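Local structure of QdtA (4O9E) at residues His51-Leu56 against Thr119-Asn124; Gln58-Leu63 against Cys106-Leu111; Ser66-Leu71 against Glu98-Thr103. The protein belongs to the WxcM-like family of the cupin clan and holds thymidine-5'-diphosphate within its antiparallel beta fold. One frame throughout, in Å; residues are numbered along the deposited sequence.

Interaction 1 (His51-Leu56 against Thr119-Asn124). Unlike the reference sequence in segment 51-56: Ser52 (reference Ala). With TYD (thymidine-5'-diphosphate), chain C.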
loop_
_atom_site.group_PDB
_atom_site.type_symbol
_atom_site.label_atom_id
_atom_site.label_comp_id
_atom_site.label_asym_id
_atom_site.label_seq_id
_atom_site.Cartn_x
_atom_site.Cartn_y
_atom_site.Cartn_z
ATOM N N HIS A 51 11.990 6.395 -16.525
ATOM C CA HIS A 51 13.210 5.879 -15.942
ATOM C C HIS A 51 13.114 4.379 -15.865
ATOM O O HIS A 51 12.073 3.777 -16.125
ATOM C CB HIS A 51 13.429 6.438 -14.542
ATOM C CG HIS A 51 12.251 6.323 -13.630
ATOM N ND1 HIS A 51 11.817 5.120 -13.122
ATOM C CD2 HIS A 51 11.471 7.276 -13.065
ATOM C CE1 HIS A 51 10.821 5.328 -12.281
ATOM N NE2 HIS A 51 10.576 6.626 -12.248
ATOM N N SER A 52 14.248 3.844 -15.451
ATOM C CA SER A 52 14.455 2.440 -15.166
ATOM C C SER A 52 15.170 2.361 -13.820
ATOM O O SER A 52 15.505 3.386 -13.219
ATOM C CB SER A 52 15.455 1.850 -16.157
ATOM O OG SER A 52 15.116 0.480 -16.229
ATOM N N HIS A 53 15.470 1.124 -13.444
ATOM C CA HIS A 53 16.289 0.867 -12.278
ATOM C C HIS A 53 17.307 -0.199 -12.588
ATOM O O HIS A 53 17.049 -1.147 -13.312
ATOM C CB HIS A 53 15.420 0.444 -11.091
ATOM C CG HIS A 53 14.787 1.601 -10.398
ATOM N ND1 HIS A 53 13.534 2.066 -10.730
ATOM C CD2 HIS A 53 15.217 2.362 -9.363
ATOM C CE1 HIS A 53 13.235 3.091 -9.950
ATOM N NE2 HIS A 53 14.245 3.302 -9.124
ATOM N N LYS A 54 18.477 -0.020 -11.995
ATOM C CA LYS A 54 19.494 -1.046 -12.073
ATOM C C LYS A 54 19.299 -2.287 -11.214
ATOM O O LYS A 54 19.550 -3.382 -11.685
ATOM C CB LYS A 54 20.858 -0.440 -11.743
ATOM C CG LYS A 54 21.314 0.412 -12.909
ATOM C CD LYS A 54 21.587 1.844 -12.491
ATOM C CE LYS A 54 22.979 2.001 -11.927
ATOM N NZ LYS A 54 22.963 3.420 -11.486
ATOM N N LYS A 55 18.908 -2.136 -9.955
ATOM C CA LYS A 55 18.859 -3.302 -9.083
ATOM C C LYS A 55 17.519 -3.504 -8.383
ATOM O O LYS A 55 17.204 -4.603 -7.942
ATOM C CB LYS A 55 19.969 -3.173 -8.046
ATOM C CG LYS A 55 21.331 -3.607 -8.573
ATOM C CD LYS A 55 22.504 -3.062 -7.771
ATOM C CE LYS A 55 22.174 -2.737 -6.322
ATOM N NZ LYS A 55 22.592 -1.341 -5.996
ATOM N N LEU A 56 16.693 -2.474 -8.359
ATOM C CA LEU A 56 15.449 -2.560 -7.633
ATOM C C LEU A 56 14.519 -3.555 -8.294
ATOM O O LEU A 56 14.423 -3.584 -9.521
ATOM C CB LEU A 56 14.773 -1.205 -7.611
ATOM C CG LEU A 56 13.461 -1.077 -6.821
ATOM C CD1 LEU A 56 13.827 -1.201 -5.353
ATOM C CD2 LEU A 56 12.888 0.292 -7.171
ATOM N N THR A 119 20.595 6.841 -6.896
ATOM C CA THR A 119 21.679 6.382 -7.745
ATOM C C THR A 119 21.352 5.049 -8.419
ATOM O O THR A 119 22.116 4.543 -9.238
ATOM C CB THR A 119 22.995 6.169 -6.974
ATOM O OG1 THR A 119 22.977 4.910 -6.294
ATOM C CG2 THR A 119 23.279 7.290 -5.985
ATOM N N ASP A 120 20.237 4.424 -8.063
ATOM C CA ASP A 120 19.883 3.182 -8.731
ATOM C C ASP A 120 19.054 3.497 -9.973
ATOM O O ASP A 120 18.815 2.583 -10.754
ATOM C CB ASP A 120 19.110 2.294 -7.735
ATOM C CG ASP A 120 18.855 0.902 -8.261
ATOM O OD1 ASP A 120 19.787 0.267 -8.794
ATOM O OD2 ASP A 120 17.688 0.443 -8.233
ATOM N N TYR A 121 18.508 4.709 -10.069
ATOM C CA TYR A 121 17.613 5.100 -11.158
ATOM C C TYR A 121 18.442 5.301 -12.411
ATOM O O TYR A 121 19.575 5.758 -12.308
ATOM C CB TYR A 121 16.947 6.457 -10.944
ATOM C CG TYR A 121 15.714 6.475 -10.084
ATOM C CD1 TYR A 121 15.826 6.267 -8.721
ATOM C CD2 TYR A 121 14.470 6.825 -10.599
ATOM C CE1 TYR A 121 14.732 6.355 -7.890
ATOM C CE2 TYR A 121 13.364 6.925 -9.774
ATOM C CZ TYR A 121 13.501 6.686 -8.424
ATOM O OH TYR A 121 12.448 6.748 -7.558
ATOM N N ILE A 122 17.893 4.950 -13.568
ATOM C CA ILE A 122 18.398 5.471 -14.833
ATOM C C ILE A 122 17.376 6.425 -15.455
ATOM O O ILE A 122 16.289 6.027 -15.850
ATOM C CB ILE A 122 18.716 4.330 -15.801
ATOM C CG1 ILE A 122 19.868 3.475 -15.287
ATOM C CG2 ILE A 122 19.244 4.910 -17.099
ATOM C CD1 ILE A 122 20.071 2.219 -16.105
ATOM N N ARG A 123 17.650 7.719 -15.438
ATOM C CA ARG A 123 16.692 8.720 -15.905
ATOM C C ARG A 123 17.049 9.273 -17.299
ATOM O O ARG A 123 16.248 9.939 -17.951
ATOM C CB ARG A 123 16.664 9.871 -14.902
ATOM C CG ARG A 123 16.236 9.480 -13.493
ATOM C CD ARG A 123 16.095 10.736 -12.657
ATOM N NE ARG A 123 15.490 10.516 -11.349
ATOM C CZ ARG A 123 14.200 10.356 -11.066
ATOM N NH1 ARG A 123 13.266 10.263 -12.007
ATOM N NH2 ARG A 123 13.838 10.234 -9.794
ATOM N N ASN A 124 18.271 9.011 -17.745
ATOM C CA ASN A 124 18.781 9.411 -19.049
ATOM C C ASN A 124 18.447 8.307 -20.042
ATOM O O ASN A 124 18.960 7.188 -19.974
ATOM C CB ASN A 124 20.288 9.642 -18.989
ATOM C CG ASN A 124 20.896 9.941 -20.356
ATOM O OD1 ASN A 124 21.154 9.084 -21.207
ATOM N ND2 ASN A 124 21.148 11.211 -20.562
HETATM P PA TYD C . 10.058 9.463 -9.169
HETATM O O1A TYD C . 11.116 10.328 -9.790
HETATM O O2A TYD C . 10.302 8.019 -8.769
HETATM O O3A TYD C . 8.538 9.595 -9.698
HETATM P PB TYD C . 7.774 8.791 -10.877
HETATM O O1B TYD C . 7.790 9.824 -11.993
HETATM O O2B TYD C . 6.411 8.595 -10.283
HETATM O O3B TYD C . 8.511 7.505 -11.183
HETATM O "O5'" TYD C . 9.914 10.385 -7.865
HETATM C "C5'" TYD C . 9.452 11.719 -7.715
HETATM C "C4'" TYD C . 10.180 12.273 -6.491
HETATM O "O4'" TYD C . 9.909 11.588 -5.266
HETATM C "C3'" TYD C . 11.690 12.180 -6.630
HETATM O "O3'" TYD C . 12.174 13.473 -6.282
HETATM C "C2'" TYD C . 12.247 11.254 -5.556
HETATM C "C1'" TYD C . 11.094 11.196 -4.564
HETATM N N1 TYD C . 10.949 9.854 -3.989
HETATM C C2 TYD C . 11.263 9.591 -2.719
HETATM O O2 TYD C . 11.670 10.498 -1.973
HETATM N N3 TYD C . 11.063 8.376 -2.177
HETATM C C4 TYD C . 10.654 7.364 -2.964
HETATM O O4 TYD C . 10.558 6.228 -2.475
HETATM C C5 TYD C . 10.352 7.596 -4.297
HETATM C C5M TYD C . 9.814 6.535 -5.212
HETATM C C6 TYD C . 10.496 8.884 -4.788
HETATM O O HOH W 1 22.224 0.681 -8.206
#
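Asp120 OD1 is gripped by the backbone N of Lys55 at 2.8 Å, on its syn lone pair, and by a water that also meets Lys55 NZ. The other oxygen, OD2, takes the N-H of Leu56 at 3.1 Å, again from the syn side but somewhat out of the carboxylate plane. Asp120 has CG trans to its own backbone N (chi1 -172°), which sends the carboxylate across to the turn after His53. Two bends in the Lys54 chain, at chi2 and chi3, bring NZ back to Thr119 O at 2.7 Å, while CD rests on Ile122 CG1. Lys54 N bonds nearly straight to Asp120 O.

Before this turn the two segments pair as antiparallel strands. Ser52 and Ile122 form the hydrogen-bonded pair, with Ser52 N to Ile122 O at 3.0 Å. Ser52 differs from the reference sequence, and its OG bonds to Val95 O. His53 and Tyr121 form the next, non-hydrogen-bonded pair. Both rings lie on the same face of the sheet as neighbours. The edge of His53 meets the face of Tyr121, with NE2 over the ring centre and the planes 54° apart. An edge of Tyr121, at CE2, meets in turn the face of His51, the planes 71° apart.

His51 and Tyr121 of this aromatic cluster, with Arg123 beside them, meet thymidine-5'-diphosphate. Tyr121 OH bonds to O2A at 2.8 Å and Arg123 NH2 to O1A at 2.7 Å. His51 NE2 bonds to O3B, so short that the length is doubtful. Arg35, Arg48 and Gly49 also bond to the ligand. Glu118 forms a salt bridge with Arg123 NE. Thus Asp120 binds the turn's N-H groups, the edge-to-face contacts position the rings, and donors from both segments hold the diphosphate oxygens.

Interaction 2 (Gln58-Leu63 against Cys106-Leu111)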
loop_
_atom_site.group_PDB
_atom_site.type_symbol
_atom_site.label_atom_id
_atom_site.label_comp_id
_atom_site.label_asym_id
_atom_site.label_seq_id
_atom_site.Cartn_x
_atom_site.Cartn_y
_atom_site.Cartn_z
ATOM N N GLN A 58 10.273 -4.289 -8.103
ATOM C CA GLN A 58 9.100 -3.566 -7.602
ATOM C C GLN A 58 7.845 -4.187 -8.209
ATOM O O GLN A 58 7.917 -4.904 -9.218
ATOM C CB GLN A 58 9.196 -2.049 -7.858
ATOM C CG GLN A 58 9.383 -1.710 -9.325
ATOM C CD GLN A 58 10.135 -0.423 -9.629
ATOM O OE1 GLN A 58 11.095 -0.427 -10.404
ATOM N NE2 GLN A 58 9.670 0.689 -9.099
ATOM N N VAL A 59 6.743 -3.976 -7.501
ATOM C CA VAL A 59 5.410 -4.355 -7.938
ATOM C C VAL A 59 4.481 -3.140 -7.893
ATOM O O VAL A 59 4.440 -2.410 -6.896
ATOM C CB VAL A 59 4.918 -5.547 -7.116
ATOM C CG1 VAL A 59 3.451 -5.886 -7.367
ATOM C CG2 VAL A 59 5.801 -6.777 -7.343
ATOM N N LEU A 60 3.743 -2.951 -8.989
ATOM C CA LEU A 60 2.794 -1.851 -9.189
ATOM C C LEU A 60 1.374 -2.368 -9.088
ATOM O O LEU A 60 1.073 -3.414 -9.668
ATOM C CB LEU A 60 3.024 -1.237 -10.581
ATOM C CG LEU A 60 3.960 -0.033 -10.587
ATOM C CD1 LEU A 60 5.404 -0.458 -10.368
ATOM C CD2 LEU A 60 3.978 0.724 -11.905
ATOM N N ILE A 61 0.526 -1.671 -8.327
ATOM C CA ILE A 61 -0.848 -2.074 -8.083
ATOM C C ILE A 61 -1.758 -0.842 -8.123
ATOM O O ILE A 61 -1.508 0.157 -7.440
ATOM C CB ILE A 61 -1.036 -2.735 -6.705
ATOM C CG1 ILE A 61 0.096 -3.728 -6.468
ATOM C CG2 ILE A 61 -2.351 -3.482 -6.615
ATOM C CD1 ILE A 61 0.090 -4.232 -5.052
ATOM N N CYS A 62 -2.799 -0.891 -8.954
ATOM C CA CYS A 62 -3.758 0.217 -8.940
ATOM C C CYS A 62 -4.932 -0.144 -8.018
ATOM O O CYS A 62 -5.728 -1.060 -8.253
ATOM C CB CYS A 62 -4.152 0.594 -10.382
ATOM S SG CYS A 62 -5.448 1.850 -10.376
ATOM N N LEU A 63 -5.000 0.538 -6.881
ATOM C CA LEU A 63 -6.001 0.207 -5.889
ATOM C C LEU A 63 -7.384 0.849 -6.107
ATOM O O LEU A 63 -8.330 0.489 -5.412
ATOM C CB LEU A 63 -5.492 0.621 -4.513
ATOM C CG LEU A 63 -4.080 0.233 -4.052
ATOM C CD1 LEU A 63 -3.923 0.460 -2.550
ATOM C CD2 LEU A 63 -3.919 -1.217 -4.456
ATOM N N CYS A 106 -7.488 7.989 -8.885
ATOM C CA CYS A 106 -6.656 6.816 -9.113
ATOM C C CYS A 106 -5.646 6.742 -7.947
ATOM O O CYS A 106 -5.102 7.763 -7.550
ATOM C CB CYS A 106 -5.884 6.934 -10.427
ATOM S SG CYS A 106 -4.672 5.605 -10.712
ATOM N N VAL A 107 -5.362 5.540 -7.455
ATOM C CA VAL A 107 -4.323 5.325 -6.437
ATOM C C VAL A 107 -3.403 4.217 -6.947
ATOM O O VAL A 107 -3.851 3.132 -7.308
ATOM C CB VAL A 107 -4.948 4.803 -5.127
ATOM C CG1 VAL A 107 -3.861 4.459 -4.116
ATOM C CG2 VAL A 107 -5.916 5.806 -4.521
ATOM N N LEU A 108 -2.122 4.544 -7.065
ATOM C CA LEU A 108 -1.125 3.615 -7.563
ATOM C C LEU A 108 -0.120 3.408 -6.429
ATOM O O LEU A 108 0.538 4.352 -6.003
ATOM C CB LEU A 108 -0.360 4.201 -8.741
ATOM C CG LEU A 108 0.703 3.333 -9.409
ATOM C CD1 LEU A 108 0.201 2.042 -10.011
ATOM C CD2 LEU A 108 1.590 4.022 -10.430
ATOM N N LEU A 109 -0.072 2.155 -6.006
ATOM C CA LEU A 109 0.788 1.670 -4.929
ATOM C C LEU A 109 1.953 0.930 -5.562
ATOM O O LEU A 109 1.791 0.217 -6.553
ATOM C CB LEU A 109 0.001 0.743 -4.018
ATOM C CG LEU A 109 0.804 0.001 -2.943
ATOM C CD1 LEU A 109 1.207 0.948 -1.833
ATOM C CD2 LEU A 109 -0.136 -1.051 -2.402
ATOM N N VAL A 110 3.131 1.146 -4.985
ATOM C CA VAL A 110 4.328 0.412 -5.344
ATOM C C VAL A 110 4.994 -0.219 -4.112
ATOM O O VAL A 110 5.183 0.457 -3.107
ATOM C CB VAL A 110 5.317 1.345 -6.026
ATOM C CG1 VAL A 110 6.557 0.567 -6.404
ATOM C CG2 VAL A 110 4.721 1.957 -7.290
ATOM N N LEU A 111 5.322 -1.498 -4.240
ATOM C CA LEU A 111 6.047 -2.276 -3.233
ATOM C C LEU A 111 7.445 -2.370 -3.815
ATOM O O LEU A 111 7.591 -2.799 -4.961
ATOM C CB LEU A 111 5.450 -3.647 -2.991
ATOM C CG LEU A 111 3.917 -3.700 -2.867
ATOM C CD1 LEU A 111 3.447 -5.127 -2.640
ATOM C CD2 LEU A 111 3.468 -2.812 -1.722
#
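This is a pairing of two neighbouring antiparallel strands, 58-64 and 107-112, in a five-stranded sheet of the cupin-type fold. The axes of 58-63 and 107-111 run at 153° to each other and come within 4.7 Å. Val59 with Leu111 and Ile61 with Leu109 are hydrogen-bonded pairs, and each makes two backbone bonds. The shortest is Leu109 N to Ile61 O at 2.8 Å. A further bond, Leu63 N to Val107 O at 2.9 Å, extends the ladder. Leu60 with Val110 and Cys62 with Leu108 are the non-hydrogen-bonded pairs between them. Here CA-H groups lean on carbonyl oxygens, as Val110 CA does on Val59 O.

One face carries Leu60, Cys62, Leu108 and Val110. Leu60 and Val110 lie side by side and point the same way, with Leu60 CG 3.9 Å from Val110 CG2. Val110 holds CG2 trans to its carbonyl carbon, beside the backbone N, and this branch reaches Leu60, while CG1 turns to Gln58 CB. Cys62 SG and Cys106 SG are 3.8 Å apart, a van der Waals contact and not a disulfide.

The opposite face carries Val59, Ile61, Leu109 and Leu111. Ile61 CD1 touches two leucines: it is 4.1 Å from Leu109 CD2 and 4.2 Å from Leu111 CD1. Leu109 CD2 also touches Leu63 CD1, so one methyl links two residues of the other strand.

Strand 87-91 pairs with the far edge of 58-64, and strand 35-40 with the far edge of 107-112. The Leu60 face packs on Val67 and Ile69 of strand 67-73 and on Arg97 and Met99 of strand 96-100. The Ile61 face meets the other chain, where Ile61 touches Tyr38 of the second subunit.

Interaction 3 (Ser66-Leu71 against Glu98-Thr103). With TDR (thymine), chain D.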
loop_
_atom_site.group_PDB
_atom_site.type_symbol
_atom_site.label_atom_id
_atom_site.label_comp_id
_atom_site.label_asym_id
_atom_site.label_seq_id
_atom_site.Cartn_x
_atom_site.Cartn_y
_atom_site.Cartn_z
ATOM N N SER A 66 -7.927 3.664 -12.631
ATOM C CA SER A 66 -7.136 2.977 -13.640
ATOM C C SER A 66 -5.996 3.896 -14.039
ATOM O O SER A 66 -6.055 5.124 -13.883
ATOM C CB SER A 66 -8.026 2.594 -14.831
ATOM O OG SER A 66 -7.495 3.178 -16.001
ATOM N N VAL A 67 -4.930 3.231 -14.471
ATOM C CA VAL A 67 -3.698 3.870 -14.894
ATOM C C VAL A 67 -3.063 2.972 -15.950
ATOM O O VAL A 67 -3.240 1.748 -16.003
ATOM C CB VAL A 67 -2.805 4.252 -13.704
ATOM C CG1 VAL A 67 -2.451 3.002 -12.902
ATOM C CG2 VAL A 67 -1.562 4.961 -14.198
ATOM N N LYS A 68 -2.427 3.619 -16.915
ATOM C CA LYS A 68 -1.712 2.843 -17.916
ATOM C C LYS A 68 -0.216 2.957 -17.682
ATOM O O LYS A 68 0.271 4.069 -17.523
ATOM C CB LYS A 68 -1.982 3.425 -19.298
ATOM C CG LYS A 68 -3.427 3.245 -19.736
ATOM C CD LYS A 68 -3.596 3.637 -21.203
ATOM C CE LYS A 68 -4.895 3.071 -21.736
ATOM N NZ LYS A 68 -5.976 3.730 -20.964
ATOM N N ILE A 69 0.484 1.852 -17.898
ATOM C CA ILE A 69 1.935 1.739 -17.719
ATOM C C ILE A 69 2.530 1.335 -19.064
ATOM O O ILE A 69 2.232 0.264 -19.623
ATOM C CB ILE A 69 2.300 0.668 -16.667
ATOM C CG1 ILE A 69 1.462 0.794 -15.391
ATOM C CG2 ILE A 69 3.793 0.620 -16.376
ATOM C CD1 ILE A 69 1.536 2.091 -14.611
ATOM N N ARG A 70 3.359 2.237 -19.567
ATOM C CA ARG A 70 4.098 2.007 -20.807
ATOM C C ARG A 70 5.459 1.473 -20.392
ATOM O O ARG A 70 6.236 2.191 -19.754
ATOM C CB ARG A 70 4.316 3.293 -21.610
ATOM C CG ARG A 70 5.217 3.139 -22.828
ATOM C CD ARG A 70 5.310 4.413 -23.668
ATOM N NE ARG A 70 3.961 4.911 -23.946
ATOM C CZ ARG A 70 3.406 6.003 -23.434
ATOM N NH1 ARG A 70 4.078 6.829 -22.633
ATOM N NH2 ARG A 70 2.142 6.256 -23.750
ATOM N N LEU A 71 5.695 0.238 -20.814
ATOM C CA LEU A 71 6.920 -0.496 -20.568
ATOM C C LEU A 71 7.701 -0.700 -21.849
ATOM O O LEU A 71 7.149 -1.077 -22.884
ATOM C CB LEU A 71 6.579 -1.885 -20.040
ATOM C CG LEU A 71 5.659 -1.962 -18.830
ATOM C CD1 LEU A 71 5.259 -3.413 -18.642
ATOM C CD2 LEU A 71 6.328 -1.352 -17.606
ATOM N N GLU A 98 6.849 4.367 -18.088
ATOM C CA GLU A 98 6.162 5.650 -18.062
ATOM C C GLU A 98 4.733 5.319 -17.675
ATOM O O GLU A 98 4.246 4.222 -17.928
ATOM C CB GLU A 98 6.274 6.387 -19.400
ATOM C CG GLU A 98 7.691 6.638 -19.899
ATOM C CD GLU A 98 7.807 6.869 -21.402
ATOM O OE1 GLU A 98 6.737 7.004 -22.022
ATOM O OE2 GLU A 98 8.931 6.900 -21.965
ATOM N N MET A 99 4.111 6.219 -16.923
ATOM C CA MET A 99 2.759 5.977 -16.427
ATOM C C MET A 99 1.856 7.136 -16.851
ATOM O O MET A 99 2.233 8.307 -16.753
ATOM C CB MET A 99 2.795 5.856 -14.907
ATOM C CG MET A 99 3.768 4.768 -14.459
ATOM S SD MET A 99 5.351 5.432 -13.919
ATOM C CE MET A 99 4.804 5.884 -12.272
ATOM N N PHE A 100 0.672 6.817 -17.351
ATOM C CA PHE A 100 -0.144 7.903 -17.876
ATOM C C PHE A 100 -1.599 7.500 -17.778
ATOM O O PHE A 100 -1.910 6.353 -17.452
ATOM C CB PHE A 100 0.311 8.297 -19.283
ATOM C CG PHE A 100 0.045 7.254 -20.326
ATOM C CD1 PHE A 100 -1.043 7.363 -21.172
ATOM C CD2 PHE A 100 0.904 6.185 -20.487
ATOM C CE1 PHE A 100 -1.298 6.391 -22.122
ATOM C CE2 PHE A 100 0.649 5.212 -21.430
ATOM C CZ PHE A 100 -0.439 5.323 -22.268
ATOM N N ASP A 101 -2.473 8.461 -18.062
ATOM C CA ASP A 101 -3.897 8.168 -18.081
ATOM C C ASP A 101 -4.399 7.745 -16.702
ATOM O O ASP A 101 -5.287 6.905 -16.562
ATOM C CB ASP A 101 -4.235 7.102 -19.120
ATOM C CG ASP A 101 -4.575 7.703 -20.479
ATOM O OD1 ASP A 101 -4.109 8.824 -20.780
ATOM O OD2 ASP A 101 -5.272 6.975 -21.211
ATOM N N PHE A 102 -3.879 8.444 -15.699
ATOM C CA PHE A 102 -4.389 8.287 -14.339
ATOM C C PHE A 102 -5.807 8.859 -14.299
ATOM O O PHE A 102 -5.978 10.048 -14.525
ATOM C CB PHE A 102 -3.552 9.138 -13.376
ATOM C CG PHE A 102 -2.208 8.556 -13.024
ATOM C CD1 PHE A 102 -1.115 8.780 -13.834
ATOM C CD2 PHE A 102 -2.020 7.894 -11.819
ATOM C CE1 PHE A 102 0.158 8.308 -13.503
ATOM C CE2 PHE A 102 -0.777 7.386 -11.485
ATOM C CZ PHE A 102 0.305 7.601 -12.325
ATOM N N THR A 103 -6.784 8.039 -13.951
ATOM C CA THR A 103 -8.140 8.517 -13.788
ATOM C C THR A 103 -8.338 9.287 -12.489
ATOM O O THR A 103 -7.460 9.424 -11.619
ATOM C CB THR A 103 -9.137 7.352 -13.928
ATOM O OG1 THR A 103 -8.937 6.421 -12.860
ATOM C CG2 THR A 103 -8.948 6.647 -15.266
HETATM N N1 TDR D . 12.374 9.406 -25.562
HETATM C C2 TDR D . 11.857 9.232 -24.345
HETATM O O2 TDR D . 12.196 9.985 -23.405
HETATM N N3 TDR D . 10.980 8.247 -24.138
HETATM C C4 TDR D . 10.599 7.434 -25.128
HETATM O O4 TDR D . 9.768 6.560 -24.799
HETATM C C5 TDR D . 11.168 7.603 -26.499
HETATM C CM5 TDR D . 10.908 6.827 -27.764
HETATM C C6 TDR D . 12.072 8.644 -26.621
HETATM O O HOH W 2 -6.224 4.646 -17.500
#
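Arg70 and Glu98 are joined twice, through backbone and side chains. Arg70 N bonds to Glu98 O at 2.7 Å, and Glu98 N bonds back to Arg70 O. Arg70 NH1 also forms a salt bridge to Glu98 OE1 at 2.7 Å. The oxygen lies close to the guanidinium plane and is met nearly end-on, while the carboxylate is turned 66° from the guanidinium. Glu98 OE2 is held by Trp96 NE1 and accepts a bond from thymine N3 at 3.3 Å. The contact pairs the antiparallel strands 67-71 and 98-100: Lys68-Phe100 and Arg70-Glu98 are hydrogen-bonded pairs, and Ile69-Met99 between them is non-hydrogen-bonded.

Lys68 N bonds to Phe100 O and Phe100 N to Lys68 O, each at 2.8 Å. Arg70 NH2 lies over one face of the Phe100 ring, the guanidinium only 16° from parallel to it, and Lys68 CB makes a CH-pi contact over the opposite face. Phe100 places CG between its backbone N and carbonyl carbon (chi1 68°), bringing the ring over the partner strand. Lys68 NZ reaches Asp101 OD2 at 3.3 Å, a weak bond within a salt bridge.

Ser66 N gives its hydrogen to Thr103 OG1 at 2.9 Å, and Thr103 N gives its own to Ser66 O at 3.0 Å. A water meets Ser66 OG and donates to Asp101 O. On the side of Ile69 and Met99, Val67 CG2 stands over the centre of the Phe102 ring, 3.5 Å from its centroid, in a CH-pi contact. Ile69 CD1 presses close on Met99 CG, and Met99 touches thymidine-5'-diphosphate.

Strand 76-82 continues the sheet beyond strand 67-73, and strand 47-53 continues it beyond strand 96-100. Ile69 faces inward to Leu89 of strand 87-91, whereas the other face carries the charged row and Phe100.

All three contacts lie within one cupin-type fold. Along the chain they are nested, with interaction 1 outermost, interaction 2 within it and interaction 3 innermost. Interactions 1 and 3 belong to the same five-stranded sheet, where strands 47-53 and 96-100 are neighbours; their centres are about 19 Å apart and they do not touch. Interaction 2 belongs to the other five-stranded sheet. Its centre is about 11 Å from that of interaction 3, and they meet where Leu60 packs on Ile69 and Cys62 on Val67. It meets interaction 1 through Gln58 and His53, about 18 Å centre to centre. The two sheets thus face each other, with thymidine-5'-diphosphate bound at interaction 1 and touched by Met99 of interaction 3.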